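Local coordinates for peptidoglycan D,D-transpeptidase PbpA (Mycobacterium tuberculosis, PDB 3UPN), which probably catalyses the transpeptidation that cross-links peptidoglycan in the cell wall and probably helps regulate cell length, at residues 130-135 with 182-187; 330-335 with 358-363; 16-21 with 60-65; 134-139 with 320-325. All coordinates share one frame; numbering follows the deposited sequence.

Interaction 1: residues 130-135 with 182-187; sequences KGAVVA and NRAISE
Arg183 meets Ala132, Gly131 and Lys130 in turn: its inner carbons touch the first two, its guanidinium the lysine. CB sits 4.1 Å from CB of Ala132 and close to the carbonyl of Gly131. CD, reached by a chain extended from CG to NE, comes to 3.7 Å from Gly131 O. Further out, NE lies 3.7 Å from Lys130 CG, and NH1 is 3.4 Å from Lys130 CD, whose methylene rests over one face of the guanidinium. Lys130 can lie there because its chain bends at chi2 and chi3. Gly131 suits its place, for its backbone angles (phi 154°, psi -148°) would jam a CB against the preceding carbonyl. Beyond Arg183, the small Ala184 settles against the strand of the transpeptidase domain's five-stranded antiparallel sheet: its CB is 4.0 Å from Ala132 CB and 3.7 Å from Val134 CG2. Lys130 NZ and Arg183 NH1 stand 4.2 Å apart, but Arg183 NE forms a salt bridge with Glu432, while NH1 and NH2 bond to the carbonyls of Ala177 and Ser178. The guanidinium is thus held by its own loop and by Glu432, which probably eases the like charges, and the strand adds contact without a hydrogen bond.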
loop_
_atom_site.group_PDB
_atom_site.type_symbol
_atom_site.label_atom_id
_atom_site.label_comp_id
_atom_site.label_asym_id
_atom_site.label_seq_id
_atom_site.Cartn_x
_atom_site.Cartn_y
_atom_site.Cartn_z
ATOM N N LYS A 130 -7.647 12.250 -2.859
ATOM C CA LYS A 130 -7.559 11.088 -3.737
ATOM C C LYS A 130 -6.198 10.386 -3.521
ATOM O O LYS A 130 -5.150 11.037 -3.541
ATOM C CB LYS A 130 -7.669 11.548 -5.194
ATOM C CG LYS A 130 -7.480 10.465 -6.262
ATOM C CD LYS A 130 -8.345 10.750 -7.500
ATOM C CE LYS A 130 -7.673 11.715 -8.476
ATOM N NZ LYS A 130 -8.363 11.693 -9.799
ATOM N N GLY A 131 -6.228 9.067 -3.316
ATOM C CA GLY A 131 -5.005 8.276 -3.146
ATOM C C GLY A 131 -5.215 7.004 -2.343
ATOM O O GLY A 131 -6.305 6.399 -2.357
ATOM N N ALA A 132 -4.172 6.624 -1.611
ATOM C CA ALA A 132 -4.130 5.345 -0.902
ATOM C C ALA A 132 -3.289 5.402 0.382
ATOM O O ALA A 132 -2.308 6.141 0.453
ATOM C CB ALA A 132 -3.596 4.261 -1.849
ATOM N N VAL A 133 -3.717 4.649 1.396
ATOM C CA VAL A 133 -2.921 4.380 2.593
ATOM C C VAL A 133 -2.799 2.846 2.759
ATOM O O VAL A 133 -3.798 2.128 2.669
ATOM C CB VAL A 133 -3.569 4.983 3.857
ATOM C CG1 VAL A 133 -2.867 4.502 5.117
ATOM C CG2 VAL A 133 -3.563 6.511 3.803
ATOM N N VAL A 134 -1.578 2.354 2.971
ATOM C CA VAL A 134 -1.340 0.939 3.340
ATOM C C VAL A 134 -0.601 0.878 4.676
ATOM O O VAL A 134 0.388 1.578 4.849
ATOM C CB VAL A 134 -0.510 0.190 2.250
ATOM C CG1 VAL A 134 -0.290 -1.307 2.617
ATOM C CG2 VAL A 134 -1.185 0.294 0.881
ATOM N N ALA A 135 -1.092 0.083 5.627
ATOM C CA ALA A 135 -0.317 -0.255 6.829
ATOM C C ALA A 135 0.011 -1.757 6.860
ATOM O O ALA A 135 -0.870 -2.596 6.619
ATOM C CB ALA A 135 -1.051 0.151 8.106
ATOM N N ASN A 182 -9.142 0.205 -6.629
ATOM C CA ASN A 182 -8.398 0.030 -5.392
ATOM C C ASN A 182 -6.972 0.526 -5.647
ATOM O O ASN A 182 -6.126 -0.201 -6.193
ATOM C CB ASN A 182 -8.400 -1.438 -4.931
ATOM C CG ASN A 182 -7.715 -1.630 -3.585
ATOM O OD1 ASN A 182 -6.924 -0.782 -3.135
ATOM N ND2 ASN A 182 -7.996 -2.754 -2.935
ATOM N N ARG A 183 -6.731 1.781 -5.281
ATOM C CA ARG A 183 -5.486 2.466 -5.619
ATOM C C ARG A 183 -4.278 1.947 -4.858
ATOM O O ARG A 183 -3.155 2.152 -5.303
ATOM C CB ARG A 183 -5.617 3.980 -5.388
ATOM C CG ARG A 183 -6.603 4.642 -6.351
ATOM C CD ARG A 183 -6.943 6.065 -5.941
ATOM N NE ARG A 183 -7.275 6.846 -7.136
ATOM C CZ ARG A 183 -8.477 6.873 -7.724
ATOM N NH1 ARG A 183 -8.641 7.601 -8.816
ATOM N NH2 ARG A 183 -9.508 6.182 -7.232
ATOM N N ALA A 184 -4.518 1.320 -3.710
ATOM C CA ALA A 184 -3.464 0.749 -2.872
ATOM C C ALA A 184 -2.732 -0.436 -3.535
ATOM O O ALA A 184 -1.548 -0.654 -3.287
ATOM C CB ALA A 184 -4.036 0.330 -1.515
ATOM N N ILE A 185 -3.437 -1.182 -4.388
ATOM C CA ILE A 185 -2.867 -2.408 -4.987
ATOM C C ILE A 185 -3.022 -2.536 -6.502
ATOM O O ILE A 185 -2.370 -3.371 -7.107
ATOM C CB ILE A 185 -3.407 -3.682 -4.310
ATOM C CG1 ILE A 185 -4.890 -3.918 -4.660
ATOM C CG2 ILE A 185 -3.181 -3.635 -2.797
ATOM C CD1 ILE A 185 -5.475 -5.147 -4.025
ATOM N N SER A 186 -3.865 -1.705 -7.127
ATOM C CA SER A 186 -4.143 -1.874 -8.561
ATOM C C SER A 186 -3.536 -0.793 -9.421
ATOM O O SER A 186 -3.454 -0.943 -10.638
ATOM C CB SER A 186 -5.654 -1.972 -8.838
ATOM O OG SER A 186 -6.236 -2.943 -7.992
ATOM N N GLU A 187 -3.138 0.309 -8.807
ATOM C CA GLU A 187 -2.486 1.355 -9.573
ATOM C C GLU A 187 -1.008 1.499 -9.212
ATOM O O GLU A 187 -0.623 1.280 -8.067
ATOM C CB GLU A 187 -3.207 2.681 -9.384
ATOM C CG GLU A 187 -3.192 3.529 -10.639
ATOM C CD GLU A 187 -4.272 3.134 -11.628
ATOM O OE1 GLU A 187 -4.006 3.207 -12.845
ATOM O OE2 GLU A 187 -5.380 2.746 -11.196
#

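Interaction 2: residues 330-335 with 358-363; sequences GGITMR and QRRAVS
Thr333 and Gln358 are joined through their backbones, Gln358 N donating to Thr333 O at 2.7 Å. Thr333 N in turn donates to Arg359 O at 2.9 Å, and Ala361 N reaches Gly331 O at the same length. Together these bonds tie strands 332-334 and 357-360 into an antiparallel pair, in which Ile332 and Arg360 form a non-hydrogen-bonded pair.

The side-chain hydrogen bonds gather on Arg360. Its NH2 donates to Gly330 O at 3.1 Å and to Val362 O at 2.7 Å, both oxygens lying near the guanidinium plane, so two carbonyls fix the rotation of the group. A water accepts from NH1 and makes a weak bond to Gly330 O. Gly330 has positive phi as the C-prime residue of a Schellman motif that ends helix 317-328, so the arginine ties the exit of that helix to the small sheet following it. Gly331 too must lack a side chain, since a CB would run into Val362 O and the Arg360 guanidinium; its CA instead makes a CH...O contact to Val362 O.

Van der Waals contacts complete the pairing. Ile332 lays CG1 over one face of the Arg360 guanidinium, 3.5 Å above its plane, and sends CD1 to 3.3 Å from NH1. At the other end, Gln358 CG meets Arg335 CB at 3.6 Å, the two side chains crossing at about a right angle with amide and guanidinium planes 59° apart. Thr333 suits its buried position because its hydroxyl is hydrogen-bonded to that of Thr326 on the helix.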
loop_
_atom_site.group_PDB
_atom_site.type_symbol
_atom_site.label_atom_id
_atom_site.label_comp_id
_atom_site.label_asym_id
_atom_site.label_seq_id
_atom_site.Cartn_x
_atom_site.Cartn_y
_atom_site.Cartn_z
ATOM N N GLY A 330 14.666 -5.607 9.414
ATOM C CA GLY A 330 16.100 -5.965 9.351
ATOM C C GLY A 330 16.647 -6.415 8.004
ATOM O O GLY A 330 17.768 -6.930 7.928
ATOM N N GLY A 331 15.872 -6.232 6.938
ATOM C CA GLY A 331 16.311 -6.603 5.587
ATOM C C GLY A 331 15.521 -7.735 4.979
ATOM O O GLY A 331 15.685 -8.051 3.798
ATOM N N ILE A 332 14.666 -8.353 5.787
ATOM C CA ILE A 332 13.852 -9.497 5.344
ATOM C C ILE A 332 12.403 -9.107 4.996
ATOM O O ILE A 332 11.678 -8.558 5.831
ATOM C CB ILE A 332 13.834 -10.618 6.417
ATOM C CG1 ILE A 332 15.249 -11.208 6.585
ATOM C CG2 ILE A 332 12.759 -11.701 6.082
ATOM C CD1 ILE A 332 15.435 -12.049 7.824
ATOM N N THR A 333 11.995 -9.414 3.765
ATOM C CA THR A 333 10.616 -9.195 3.313
ATOM C C THR A 333 9.694 -10.329 3.745
ATOM O O THR A 333 9.906 -11.486 3.380
ATOM C CB THR A 333 10.533 -9.050 1.768
ATOM O OG1 THR A 333 11.516 -8.104 1.324
ATOM C CG2 THR A 333 9.110 -8.564 1.319
ATOM N N MET A 334 8.669 -9.997 4.524
ATOM C CA MET A 334 7.589 -10.953 4.806
ATOM C C MET A 334 6.511 -10.818 3.725
ATOM O O MET A 334 6.219 -9.711 3.267
ATOM C CB MET A 334 6.996 -10.713 6.190
ATOM C CG MET A 334 7.982 -10.842 7.339
ATOM S SD MET A 334 8.738 -12.473 7.452
ATOM C CE MET A 334 7.333 -13.522 7.833
ATOM N N ARG A 335 5.958 -11.945 3.290
ATOM C CA ARG A 335 4.944 -11.965 2.223
ATOM C C ARG A 335 3.670 -11.286 2.714
ATOM O O ARG A 335 3.109 -11.699 3.721
ATOM C CB ARG A 335 4.630 -13.402 1.827
ATOM C CG ARG A 335 3.495 -13.519 0.808
ATOM C CD ARG A 335 3.072 -14.956 0.654
ATOM N NE ARG A 335 4.213 -15.793 0.284
ATOM C CZ ARG A 335 4.121 -16.985 -0.301
ATOM N NH1 ARG A 335 2.936 -17.498 -0.615
ATOM N NH2 ARG A 335 5.223 -17.651 -0.593
ATOM N N GLN A 358 9.712 -13.925 2.358
ATOM C CA GLN A 358 9.786 -13.948 0.896
ATOM C C GLN A 358 11.221 -13.978 0.381
ATOM O O GLN A 358 11.588 -14.861 -0.404
ATOM C CB GLN A 358 8.987 -12.802 0.257
ATOM C CG GLN A 358 7.607 -13.239 -0.232
ATOM C CD GLN A 358 6.982 -12.278 -1.244
ATOM O OE1 GLN A 358 7.125 -11.050 -1.137
ATOM N NE2 GLN A 358 6.278 -12.837 -2.229
ATOM N N ARG A 359 12.024 -13.016 0.826
ATOM C CA ARG A 359 13.442 -12.963 0.471
ATOM C C ARG A 359 14.173 -11.964 1.359
ATOM O O ARG A 359 13.543 -11.115 1.997
ATOM C CB ARG A 359 13.623 -12.597 -1.017
ATOM C CG ARG A 359 13.244 -11.172 -1.380
ATOM C CD ARG A 359 13.139 -10.976 -2.885
ATOM N NE ARG A 359 11.746 -10.804 -3.297
ATOM C CZ ARG A 359 11.337 -10.582 -4.545
ATOM N NH1 ARG A 359 12.212 -10.500 -5.547
ATOM N NH2 ARG A 359 10.036 -10.447 -4.791
ATOM N N ARG A 360 15.499 -12.086 1.416
ATOM C CA ARG A 360 16.325 -11.042 2.002
ATOM C C ARG A 360 16.675 -10.062 0.891
ATOM O O ARG A 360 17.210 -10.459 -0.153
ATOM C CB ARG A 360 17.582 -11.607 2.678
ATOM C CG ARG A 360 18.455 -10.528 3.314
ATOM C CD ARG A 360 19.621 -11.083 4.150
ATOM N NE ARG A 360 19.224 -11.419 5.519
ATOM C CZ ARG A 360 18.918 -10.535 6.471
ATOM N NH1 ARG A 360 18.577 -10.962 7.680
ATOM N NH2 ARG A 360 18.935 -9.225 6.224
ATOM N N ALA A 361 16.338 -8.791 1.109
ATOM C CA ALA A 361 16.648 -7.732 0.158
ATOM C C ALA A 361 18.050 -7.163 0.416
ATOM O O ALA A 361 18.839 -6.965 -0.515
ATOM C CB ALA A 361 15.586 -6.622 0.229
ATOM N N VAL A 362 18.354 -6.909 1.685
ATOM C CA VAL A 362 19.637 -6.325 2.080
ATOM C C VAL A 362 20.086 -6.898 3.398
ATOM O O VAL A 362 19.263 -7.447 4.153
ATOM C CB VAL A 362 19.569 -4.772 2.245
ATOM C CG1 VAL A 362 19.316 -4.088 0.910
ATOM C CG2 VAL A 362 18.532 -4.358 3.306
ATOM N N SER A 363 21.392 -6.747 3.673
ATOM C CA SER A 363 22.025 -7.236 4.899
ATOM C C SER A 363 21.432 -6.528 6.111
ATOM O O SER A 363 20.857 -5.450 5.957
ATOM C CB SER A 363 23.550 -7.004 4.843
ATOM O OG SER A 363 23.845 -5.622 4.777
HETATM O O HOH W 1 17.696 -9.419 10.267
#

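Interaction 3: residues 16-21 with 60-65; sequences LDEYSR and GFYSLR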
loop_
_atom_site.group_PDB
_atom_site.type_symbol
_atom_site.label_atom_id
_atom_site.label_comp_id
_atom_site.label_asym_id
_atom_site.label_seq_id
_atom_site.Cartn_x
_atom_site.Cartn_y
_atom_site.Cartn_z
ATOM N N LEU A 16 -31.233 -17.468 -7.714
ATOM C CA LEU A 16 -32.332 -17.648 -6.754
ATOM C C LEU A 16 -31.957 -18.512 -5.551
ATOM O O LEU A 16 -32.218 -18.128 -4.403
ATOM C CB LEU A 16 -33.576 -18.232 -7.440
ATOM C CG LEU A 16 -34.624 -17.300 -8.053
ATOM C CD1 LEU A 16 -35.831 -18.119 -8.509
ATOM C CD2 LEU A 16 -35.051 -16.224 -7.060
ATOM N N ASP A 17 -31.350 -19.671 -5.823
ATOM C CA ASP A 17 -30.989 -20.638 -4.781
ATOM C C ASP A 17 -29.785 -20.213 -3.928
ATOM O O ASP A 17 -29.782 -20.418 -2.709
ATOM C CB ASP A 17 -30.769 -22.039 -5.377
ATOM C CG ASP A 17 -30.404 -23.072 -4.319
ATOM O OD1 ASP A 17 -29.219 -23.127 -3.912
ATOM O OD2 ASP A 17 -31.303 -23.825 -3.892
ATOM N N GLU A 18 -28.762 -19.641 -4.559
ATOM C CA GLU A 18 -27.590 -19.170 -3.805
ATOM C C GLU A 18 -27.913 -17.976 -2.890
ATOM O O GLU A 18 -27.150 -17.673 -1.976
ATOM C CB GLU A 18 -26.396 -18.863 -4.720
ATOM C CG GLU A 18 -26.642 -17.770 -5.750
ATOM C CD GLU A 18 -25.363 -17.082 -6.191
ATOM O OE1 GLU A 18 -24.967 -17.261 -7.365
ATOM O OE2 GLU A 18 -24.759 -16.367 -5.361
ATOM N N TYR A 19 -29.046 -17.317 -3.130
ATOM C CA TYR A 19 -29.523 -16.271 -2.222
ATOM C C TYR A 19 -30.470 -16.806 -1.144
ATOM O O TYR A 19 -30.824 -16.085 -0.212
ATOM C CB TYR A 19 -30.144 -15.105 -2.999
ATOM C CG TYR A 19 -29.111 -14.155 -3.576
ATOM C CD1 TYR A 19 -28.331 -14.524 -4.679
ATOM C CD2 TYR A 19 -28.908 -12.895 -3.018
ATOM C CE1 TYR A 19 -27.379 -13.668 -5.211
ATOM C CE2 TYR A 19 -27.953 -12.017 -3.543
ATOM C CZ TYR A 19 -27.195 -12.413 -4.640
ATOM O OH TYR A 19 -26.258 -11.563 -5.175
ATOM N N SER A 20 -30.852 -18.077 -1.264
ATOM C CA SER A 20 -31.681 -18.740 -0.249
ATOM C C SER A 20 -30.856 -19.307 0.923
ATOM O O SER A 20 -31.427 -19.748 1.932
ATOM C CB SER A 20 -32.514 -19.856 -0.880
ATOM O OG SER A 20 -31.705 -20.995 -1.126
ATOM N N ARG A 21 -29.529 -19.317 0.774
ATOM C CA ARG A 21 -28.614 -19.750 1.834
ATOM C C ARG A 21 -27.808 -18.547 2.329
ATOM O O ARG A 21 -27.312 -17.757 1.526
ATOM C CB ARG A 21 -27.670 -20.862 1.341
ATOM C CG ARG A 21 -28.361 -22.004 0.572
ATOM C CD ARG A 21 -27.376 -23.088 0.111
ATOM N NE ARG A 21 -26.144 -22.503 -0.429
ATOM C CZ ARG A 21 -25.924 -22.247 -1.717
ATOM N NH1 ARG A 21 -26.847 -22.539 -2.632
ATOM N NH2 ARG A 21 -24.768 -21.702 -2.093
ATOM N N GLY A 60 -14.845 -5.562 -1.277
ATOM C CA GLY A 60 -15.437 -5.498 -2.614
ATOM C C GLY A 60 -16.968 -5.492 -2.545
ATOM O O GLY A 60 -17.561 -5.162 -1.508
ATOM N N PHE A 61 -17.610 -5.850 -3.653
ATOM C CA PHE A 61 -19.058 -5.942 -3.669
ATOM C C PHE A 61 -19.533 -7.338 -4.044
ATOM O O PHE A 61 -18.781 -8.137 -4.617
ATOM C CB PHE A 61 -19.711 -4.857 -4.557
ATOM C CG PHE A 61 -19.352 -4.937 -6.033
ATOM C CD1 PHE A 61 -20.022 -5.808 -6.889
ATOM C CD2 PHE A 61 -18.398 -4.089 -6.574
ATOM C CE1 PHE A 61 -19.711 -5.870 -8.246
ATOM C CE2 PHE A 61 -18.099 -4.117 -7.928
ATOM C CZ PHE A 61 -18.751 -5.036 -8.763
ATOM N N TYR A 62 -20.791 -7.601 -3.706
ATOM C CA TYR A 62 -21.458 -8.850 -4.029
ATOM C C TYR A 62 -22.816 -8.496 -4.629
ATOM O O TYR A 62 -23.720 -8.085 -3.913
ATOM C CB TYR A 62 -21.629 -9.707 -2.771
ATOM C CG TYR A 62 -22.199 -11.063 -3.057
ATOM C CD1 TYR A 62 -21.520 -11.949 -3.878
ATOM C CD2 TYR A 62 -23.427 -11.459 -2.520
ATOM C CE1 TYR A 62 -22.031 -13.203 -4.150
ATOM C CE2 TYR A 62 -23.949 -12.718 -2.790
ATOM C CZ TYR A 62 -23.238 -13.583 -3.607
ATOM O OH TYR A 62 -23.724 -14.847 -3.897
ATOM N N SER A 63 -22.935 -8.637 -5.946
ATOM C CA SER A 63 -24.077 -8.078 -6.683
ATOM C C SER A 63 -24.761 -9.111 -7.552
ATOM O O SER A 63 -24.095 -9.857 -8.262
ATOM C CB SER A 63 -23.613 -6.931 -7.581
ATOM O OG SER A 63 -24.672 -6.448 -8.386
ATOM N N LEU A 64 -26.090 -9.109 -7.511
ATOM C CA LEU A 64 -26.933 -9.937 -8.377
ATOM C C LEU A 64 -26.647 -9.701 -9.853
ATOM O O LEU A 64 -26.581 -10.644 -10.616
ATOM C CB LEU A 64 -28.418 -9.662 -8.109
ATOM C CG LEU A 64 -29.085 -10.352 -6.921
ATOM C CD1 LEU A 64 -30.447 -9.753 -6.657
ATOM C CD2 LEU A 64 -29.218 -11.851 -7.165
ATOM N N ARG A 65 -26.467 -8.442 -10.246
ATOM C CA ARG A 65 -26.306 -8.098 -11.656
ATOM C C ARG A 65 -24.843 -8.101 -12.111
ATOM O O ARG A 65 -24.548 -8.454 -13.255
ATOM C CB ARG A 65 -26.946 -6.735 -11.933
ATOM C CG ARG A 65 -27.270 -6.450 -13.393
ATOM C CD ARG A 65 -28.089 -5.156 -13.533
ATOM N NE ARG A 65 -29.013 -5.226 -14.674
ATOM C CZ ARG A 65 -28.704 -4.858 -15.917
ATOM N NH1 ARG A 65 -27.498 -4.377 -16.202
ATOM N NH2 ARG A 65 -29.600 -4.971 -16.879
#
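Tyr19 and Tyr62 reach for each other from opposite directions, one from the type I beta turn that spans Asp17 to Ser20, the other from short strand 62-63, in the N-terminal region, where that strand belongs to the PBP dimerisation-domain family. Their ring planes are only 16° apart, yet the centroids stand 5.6 Å from one another, so the rings are slid along each other and barely overlap. Contact is made near the phenol end of Tyr19: its CZ lies 3.7 Å from Tyr62 CE2, and its OH is 3.5 Å from that same carbon. Tyr62 has CG anti to the backbone N (chi1 -175°), which carries its ring across to Tyr19; the ring also makes a cation-pi contact with Arg23.

Leu64 takes a different position towards Tyr19. Its CD2 stands over one face of the ring, 3.5 Å from the centroid and 27° off the normal, a CH-pi contact displaced towards the rim. A branched aliphatic residue suits this site because its methyl can press on the flat pi surface, while Tyr19 is long enough to span the 9.2 Å between its CA and the CA of Leu64.

The turn that presents Tyr19 is braced from within. Asp17 O accepts from both Ser20 N and Ser20 OG, and the Asp17 carboxylate forms a salt bridge with Arg21. On the strand side, Ser63 faces away and bonds to Gln165. Leu64 CD2 makes its nearest approach to the ring at CE1 of Tyr19, 3.2 Å away.

Interaction 4: residues 134-139 with 320-325; sequences VALEPS and NAEIAA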
loop_
_atom_site.group_PDB
_atom_site.type_symbol
_atom_site.label_atom_id
_atom_site.label_comp_id
_atom_site.label_asym_id
_atom_site.label_seq_id
_atom_site.Cartn_x
_atom_site.Cartn_y
_atom_site.Cartn_z
ATOM N N VAL A 134 -1.578 2.354 2.971
ATOM C CA VAL A 134 -1.340 0.939 3.340
ATOM C C VAL A 134 -0.601 0.878 4.676
ATOM O O VAL A 134 0.388 1.578 4.849
ATOM C CB VAL A 134 -0.510 0.190 2.250
ATOM C CG1 VAL A 134 -0.290 -1.307 2.617
ATOM C CG2 VAL A 134 -1.185 0.294 0.881
ATOM N N ALA A 135 -1.092 0.083 5.627
ATOM C CA ALA A 135 -0.317 -0.255 6.829
ATOM C C ALA A 135 0.011 -1.757 6.860
ATOM O O ALA A 135 -0.870 -2.596 6.619
ATOM C CB ALA A 135 -1.051 0.151 8.106
ATOM N N LEU A 136 1.279 -2.065 7.152
ATOM C CA LEU A 136 1.805 -3.443 7.237
ATOM C C LEU A 136 2.390 -3.707 8.620
ATOM O O LEU A 136 2.791 -2.771 9.307
ATOM C CB LEU A 136 2.908 -3.667 6.195
ATOM C CG LEU A 136 2.522 -3.522 4.726
ATOM C CD1 LEU A 136 3.720 -3.717 3.850
ATOM C CD2 LEU A 136 1.438 -4.535 4.371
ATOM N N GLU A 137 2.431 -4.971 9.029
ATOM C CA GLU A 137 3.165 -5.371 10.230
ATOM C C GLU A 137 4.473 -6.019 9.771
ATOM O O GLU A 137 4.461 -7.151 9.260
ATOM C CB GLU A 137 2.348 -6.355 11.072
ATOM C CG GLU A 137 3.011 -6.750 12.392
ATOM C CD GLU A 137 2.092 -7.566 13.274
ATOM O OE1 GLU A 137 1.737 -8.700 12.885
ATOM O OE2 GLU A 137 1.718 -7.082 14.368
ATOM N N PRO A 138 5.610 -5.322 9.961
ATOM C CA PRO A 138 6.836 -5.697 9.258
ATOM C C PRO A 138 7.306 -7.131 9.520
ATOM O O PRO A 138 7.819 -7.781 8.604
ATOM C CB PRO A 138 7.861 -4.687 9.791
ATOM C CG PRO A 138 7.047 -3.542 10.277
ATOM C CD PRO A 138 5.843 -4.179 10.863
ATOM N N SER A 139 7.126 -7.602 10.753
ATOM C CA SER A 139 7.596 -8.916 11.170
ATOM C C SER A 139 6.699 -10.080 10.749
ATOM O O SER A 139 7.116 -11.226 10.879
ATOM C CB SER A 139 7.784 -8.958 12.688
ATOM O OG SER A 139 6.553 -8.724 13.358
ATOM N N ASN A 320 5.548 0.143 -2.008
ATOM C CA ASN A 320 6.278 1.175 -1.270
ATOM C C ASN A 320 6.193 0.977 0.248
ATOM O O ASN A 320 7.184 1.192 0.952
ATOM C CB ASN A 320 5.832 2.592 -1.694
ATOM C CG ASN A 320 7.019 3.516 -1.986
ATOM O OD1 ASN A 320 8.181 3.169 -1.729
ATOM N ND2 ASN A 320 6.731 4.692 -2.527
ATOM N N ALA A 321 5.034 0.532 0.745
ATOM C CA ALA A 321 4.908 0.137 2.151
ATOM C C ALA A 321 5.790 -1.082 2.494
ATOM O O ALA A 321 6.301 -1.184 3.610
ATOM C CB ALA A 321 3.442 -0.138 2.533
ATOM N N GLU A 322 5.955 -1.994 1.532
ATOM C CA GLU A 322 6.793 -3.194 1.720
ATOM C C GLU A 322 8.287 -2.865 1.779
ATOM O O GLU A 322 9.031 -3.485 2.541
ATOM C CB GLU A 322 6.565 -4.185 0.592
ATOM C CG GLU A 322 5.272 -4.923 0.611
ATOM C CD GLU A 322 5.300 -6.044 -0.416
ATOM O OE1 GLU A 322 4.565 -5.941 -1.424
ATOM O OE2 GLU A 322 6.100 -7.007 -0.236
ATOM N N ILE A 323 8.722 -1.920 0.954
ATOM C CA ILE A 323 10.080 -1.375 1.043
ATOM C C ILE A 323 10.349 -0.896 2.476
ATOM O O ILE A 323 11.344 -1.277 3.086
ATOM C CB ILE A 323 10.298 -0.228 0.012
ATOM C CG1 ILE A 323 10.491 -0.822 -1.386
ATOM C CG2 ILE A 323 11.472 0.689 0.421
ATOM C CD1 ILE A 323 10.282 0.185 -2.523
ATOM N N ALA A 324 9.431 -0.097 3.024
ATOM C CA ALA A 324 9.582 0.371 4.396
ATOM C C ALA A 324 9.569 -0.788 5.392
ATOM O O ALA A 324 10.405 -0.823 6.298
ATOM C CB ALA A 324 8.528 1.444 4.759
ATOM N N ALA A 325 8.621 -1.724 5.226
ATOM C CA ALA A 325 8.532 -2.917 6.082
ATOM C C ALA A 325 9.750 -3.847 6.017
ATOM O O ALA A 325 10.060 -4.514 6.999
ATOM C CB ALA A 325 7.235 -3.735 5.787
#
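Ala321 O takes the helical bond from Ala325 N at 2.9 Å, and the methyl CD1 of Leu136 presses on the same peptide, 3.6 Å from both Ala321 C and Ala321 O. The oxygen already has its helical partner, so an apolar methyl can pack there. With CG beside the backbone N (chi1 -62°), Leu136 brings CD1 over the helix, where it meets Ala321 CB at 3.8 Å, Ala325 CB at 4.0 Å and Glu322 CG at 3.8 Å. One methyl thus fits between two alanines a helical turn apart and the aliphatic base of a glutamate.

Here helix 317-328 lies against the central antiparallel sheet of the transpeptidase domain, a layered alpha/beta architecture shared with the beta-lactamase clan. The short segments of strand and helix run roughly the same way, 29° apart, with axes 8.5 Å from each other. Alanine suits the buried side of the helix at so close an approach; Ala321 and Ala325 also touch Ala428 and Ala426 on the adjoining strand.

Val134 adds its CG1 to the same Ala321 methyl, 3.9 Å away. Past the end of the strand, Pro138 places CB 3.6 Å from Ala325 O, with its CA beside the Ala325 methyl. From another side of the helix, Asn320 ND2 bonds to Thr194 OG1, next in sequence to Ser193, which probably forms the acyl-ester intermediate.

How the interactions relate
Interactions 1 and 4 are both buried, and both use strand 131-136: in interaction 1 a loop packs on the strand, in interaction 4 helix 317-328 packs on its later residues, and Val134 meets both. Neither has a hydrogen bond across it, interaction 4 being almost wholly aliphatic while interaction 1 adds a guanidinium anchored elsewhere. Interaction 2 lies nearer the surface and is the one built on backbone hydrogen bonds. It follows the same helix in the chain and touches interaction 4, where Met334 CG packs 3.3 Å from Pro138 O. Interaction 3 is remote, its centre about 41 Å from that of interaction 2, and relies on aromatic contacts in the N-terminal region.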